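Local structure of glutaconate CoA-transferase subunit A (Acidaminococcus fermentans, 1POI) at residues Asp173-His178 with Glu202-Thr207. The protein transfers the coenzyme A moiety from acetyl-CoA to glutaconate or (R)-2-hydroxyglutarate in the hydroxyglutarate pathway of glutamate degradation. Numbering follows the deposited sequence.
Sequences DVAIIH and EAAKYT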
ATOM      1  N   ASP A 173     -18.335 -31.151  -9.189  1.00 16.42           N
ATOM      2  CA  ASP A 173     -17.441 -31.520 -10.266  1.00 13.50           C
ATOM      3  C   ASP A 173     -16.617 -30.345 -10.723  1.00 13.85           C
ATOM      4  O   ASP A 173     -15.397 -30.455 -10.805  1.00 12.99           O
ATOM      5  CB  ASP A 173     -18.223 -32.105 -11.440  1.00 13.79           C
ATOM      6  CG  ASP A 173     -18.935 -33.383 -11.082  1.00 13.48           C
ATOM      7  OD1 ASP A 173     -18.304 -34.247 -10.426  1.00 19.40           O
ATOM      8  OD2 ASP A 173     -20.118 -33.534 -11.450  1.00  8.08           O
ATOM      9  N   VAL A 174     -17.289 -29.248 -11.085  1.00 16.19           N
ATOM     10  CA  VAL A 174     -16.611 -28.017 -11.536  1.00 15.53           C
ATOM     11  C   VAL A 174     -17.048 -26.799 -10.702  1.00 14.53           C
ATOM     12  O   VAL A 174     -18.229 -26.651 -10.318  1.00 12.34           O
ATOM     13  CB  VAL A 174     -16.925 -27.648 -13.001  1.00 14.75           C
ATOM     14  CG1 VAL A 174     -15.787 -26.846 -13.597  1.00 14.49           C
ATOM     15  CG2 VAL A 174     -17.200 -28.861 -13.821  1.00 21.83           C
ATOM     16  N   ALA A 175     -16.084 -25.933 -10.434  1.00 13.60           N
ATOM     17  CA  ALA A 175     -16.335 -24.705  -9.703  1.00 14.24           C
ATOM     18  C   ALA A 175     -15.868 -23.586 -10.624  1.00 15.43           C
ATOM     19  O   ALA A 175     -14.766 -23.678 -11.215  1.00 17.11           O
ATOM     20  CB  ALA A 175     -15.554 -24.685  -8.446  1.00 13.21           C
ATOM     21  N   ILE A 176     -16.726 -22.580 -10.826  1.00 12.88           N
ATOM     22  CA  ILE A 176     -16.362 -21.442 -11.679  1.00 12.05           C
ATOM     23  C   ILE A 176     -16.497 -20.169 -10.865  1.00 11.93           C
ATOM     24  O   ILE A 176     -17.577 -19.891 -10.320  1.00 10.91           O
ATOM     25  CB  ILE A 176     -17.229 -21.371 -12.955  1.00 10.91           C
ATOM     26  CG1 ILE A 176     -17.036 -22.663 -13.778  1.00 10.89           C
ATOM     27  CG2 ILE A 176     -16.817 -20.166 -13.795  1.00 10.25           C
ATOM     28  CD1 ILE A 176     -18.140 -22.983 -14.746  1.00  7.63           C
ATOM     29  N   ILE A 177     -15.377 -19.453 -10.711  1.00 10.90           N
ATOM     30  CA  ILE A 177     -15.337 -18.197  -9.948  1.00 10.85           C
ATOM     31  C   ILE A 177     -14.592 -17.050 -10.682  1.00 11.17           C
ATOM     32  O   ILE A 177     -13.689 -17.287 -11.507  1.00  7.72           O
ATOM     33  CB  ILE A 177     -14.703 -18.399  -8.520  1.00  9.82           C
ATOM     34  CG1 ILE A 177     -13.194 -18.597  -8.618  1.00  6.59           C
ATOM     35  CG2 ILE A 177     -15.351 -19.559  -7.784  1.00  6.59           C
ATOM     36  CD1 ILE A 177     -12.574 -18.960  -7.289  1.00 11.99           C
ATOM     37  N   HIS A 178     -14.963 -15.809 -10.376  1.00  9.65           N
ATOM     38  CA  HIS A 178     -14.322 -14.666 -11.015  1.00 11.14           C
ATOM     39  C   HIS A 178     -13.489 -13.851 -10.014  1.00 12.76           C
ATOM     40  O   HIS A 178     -13.997 -13.417  -8.989  1.00 16.75           O
ATOM     41  CB  HIS A 178     -15.372 -13.769 -11.673  1.00 10.75           C
ATOM     42  CG  HIS A 178     -14.774 -12.685 -12.503  1.00  8.96           C
ATOM     43  ND1 HIS A 178     -14.136 -12.942 -13.693  1.00 13.13           N
ATOM     44  CD2 HIS A 178     -14.570 -11.378 -12.243  1.00 14.49           C
ATOM     45  CE1 HIS A 178     -13.545 -11.844 -14.125  1.00 16.06           C
ATOM     46  NE2 HIS A 178     -13.794 -10.879 -13.260  1.00 18.90           N
ATOM     47  N   GLU A 202     -12.008 -25.390  -3.467  1.00  9.62           N
ATOM     48  CA  GLU A 202     -11.297 -26.370  -2.685  1.00 11.32           C
ATOM     49  C   GLU A 202     -12.044 -27.692  -2.867  1.00 11.53           C
ATOM     50  O   GLU A 202     -11.418 -28.743  -3.058  1.00 13.54           O
ATOM     51  CB  GLU A 202     -11.246 -25.978  -1.200  1.00 11.52           C
ATOM     52  CG  GLU A 202     -10.567 -27.034  -0.326  1.00 14.29           C
ATOM     53  CD  GLU A 202     -10.020 -26.509   1.004  1.00 18.43           C
ATOM     54  OE1 GLU A 202     -10.770 -25.867   1.768  1.00 21.08           O
ATOM     55  OE2 GLU A 202      -8.834 -26.766   1.299  1.00 16.37           O
ATOM     56  N   ALA A 203     -13.375 -27.621  -2.822  1.00  8.16           N
ATOM     57  CA  ALA A 203     -14.238 -28.782  -2.980  1.00  8.06           C
ATOM     58  C   ALA A 203     -14.233 -29.362  -4.381  1.00 11.36           C
ATOM     59  O   ALA A 203     -13.852 -30.509  -4.569  1.00 15.42           O
ATOM     60  CB  ALA A 203     -15.649 -28.455  -2.578  1.00  7.15           C
ATOM     61  N   ALA A 204     -14.645 -28.572  -5.369  1.00 13.18           N
ATOM     62  CA  ALA A 204     -14.721 -29.027  -6.760  1.00  8.82           C
ATOM     63  C   ALA A 204     -13.525 -29.804  -7.230  1.00  6.16           C
ATOM     64  O   ALA A 204     -12.407 -29.504  -6.854  1.00  3.45           O
ATOM     65  CB  ALA A 204     -14.945 -27.858  -7.694  1.00  8.11           C
ATOM     66  N   LYS A 205     -13.789 -30.820  -8.046  1.00  8.27           N
ATOM     67  CA  LYS A 205     -12.747 -31.648  -8.607  1.00  9.06           C
ATOM     68  C   LYS A 205     -11.949 -30.839  -9.588  1.00  8.79           C
ATOM     69  O   LYS A 205     -10.731 -30.971  -9.646  1.00  9.17           O
ATOM     70  CB  LYS A 205     -13.333 -32.869  -9.309  1.00 14.54           C
ATOM     71  CG  LYS A 205     -12.265 -33.719 -10.006  1.00 20.76           C
ATOM     72  CD  LYS A 205     -12.827 -34.999 -10.577  1.00 28.19           C
ATOM     73  CE  LYS A 205     -11.867 -35.626 -11.583  1.00 31.15           C
ATOM     74  NZ  LYS A 205     -10.495 -35.797 -11.029  1.00 37.39           N
ATOM     75  N   TYR A 206     -12.653 -30.064 -10.405  1.00 13.28           N
ATOM     76  CA  TYR A 206     -12.037 -29.184 -11.402  1.00 19.90           C
ATOM     77  C   TYR A 206     -12.427 -27.743 -11.083  1.00 20.12           C
ATOM     78  O   TYR A 206     -13.593 -27.489 -10.739  1.00 23.79           O
ATOM     79  CB  TYR A 206     -12.528 -29.522 -12.811  1.00 21.27           C
ATOM     80  CG  TYR A 206     -12.059 -30.862 -13.300  1.00 29.51           C
ATOM     81  CD1 TYR A 206     -10.742 -31.044 -13.717  1.00 30.01           C
ATOM     82  CD2 TYR A 206     -12.917 -31.970 -13.290  1.00 33.55           C
ATOM     83  CE1 TYR A 206     -10.283 -32.296 -14.100  1.00 35.88           C
ATOM     84  CE2 TYR A 206     -12.474 -33.225 -13.673  1.00 35.24           C
ATOM     85  CZ  TYR A 206     -11.154 -33.386 -14.071  1.00 38.91           C
ATOM     86  OH  TYR A 206     -10.683 -34.643 -14.406  1.00 44.54           O
ATOM     87  N   THR A 207     -11.477 -26.810 -11.178  1.00 15.22           N
ATOM     88  CA  THR A 207     -11.775 -25.398 -10.908  1.00 13.99           C
ATOM     89  C   THR A 207     -11.343 -24.464 -12.021  1.00 10.54           C
ATOM     90  O   THR A 207     -10.186 -24.510 -12.475  1.00  7.75           O
ATOM     91  CB  THR A 207     -11.144 -24.885  -9.590  1.00 12.75           C
ATOM     92  OG1 THR A 207     -11.757 -25.540  -8.476  1.00 18.03           O
ATOM     93  CG2 THR A 207     -11.390 -23.381  -9.433  1.00 12.05           C
TER
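Ala-175 and Ala-204 meet methyl to methyl, CB to CB at 3.3 Å, where the chain leaving helix 197-203 comes against the start of strand 174-179. Ala-204, where the backbone departs from the helix, points its CB toward the strand and also lies over Ala-175 N. On the same face, Thr-207 sets its two branches alongside Ala-175: with chi1 -67° OG1 lies beside the backbone N, which leaves CG2 anti to that N and 3.8 Å from Ala-175 O, while OG1 stands 3.9 Å from Ala-175 CB and makes a weak hydrogen bond back to Ala-201 O. Ile-200 of the helix also packs on Ala-175. Strands 174-179 and 206-211 are parallel neighbours in the seven-stranded sheet of this Rossmann-like domain, and helix 197-203 is the helix of the beta-alpha-beta crossover that joins them, lying on the Ala-175 and Thr-207 face. Tyr-206 N donates to Asp-173 O (2.8 Å), and Tyr-206 O in turn accepts from Ala-175 N (3.0 Å) in the carbonyl plane, with Val-174 CA-H as a second, weaker donor. On the other face Val-174 CG1 lies 4.3 Å from Tyr-206 CB. The tyrosine ring leads away from the strand, leaving Asp-173 O at its edge, near the ring plane, 3.8 Å from CD2. Asp-173 sends its CB away from 202-207; OD2 accepts a hydrogen bond from His-19 N and forms a salt bridge with Lys-145 NZ.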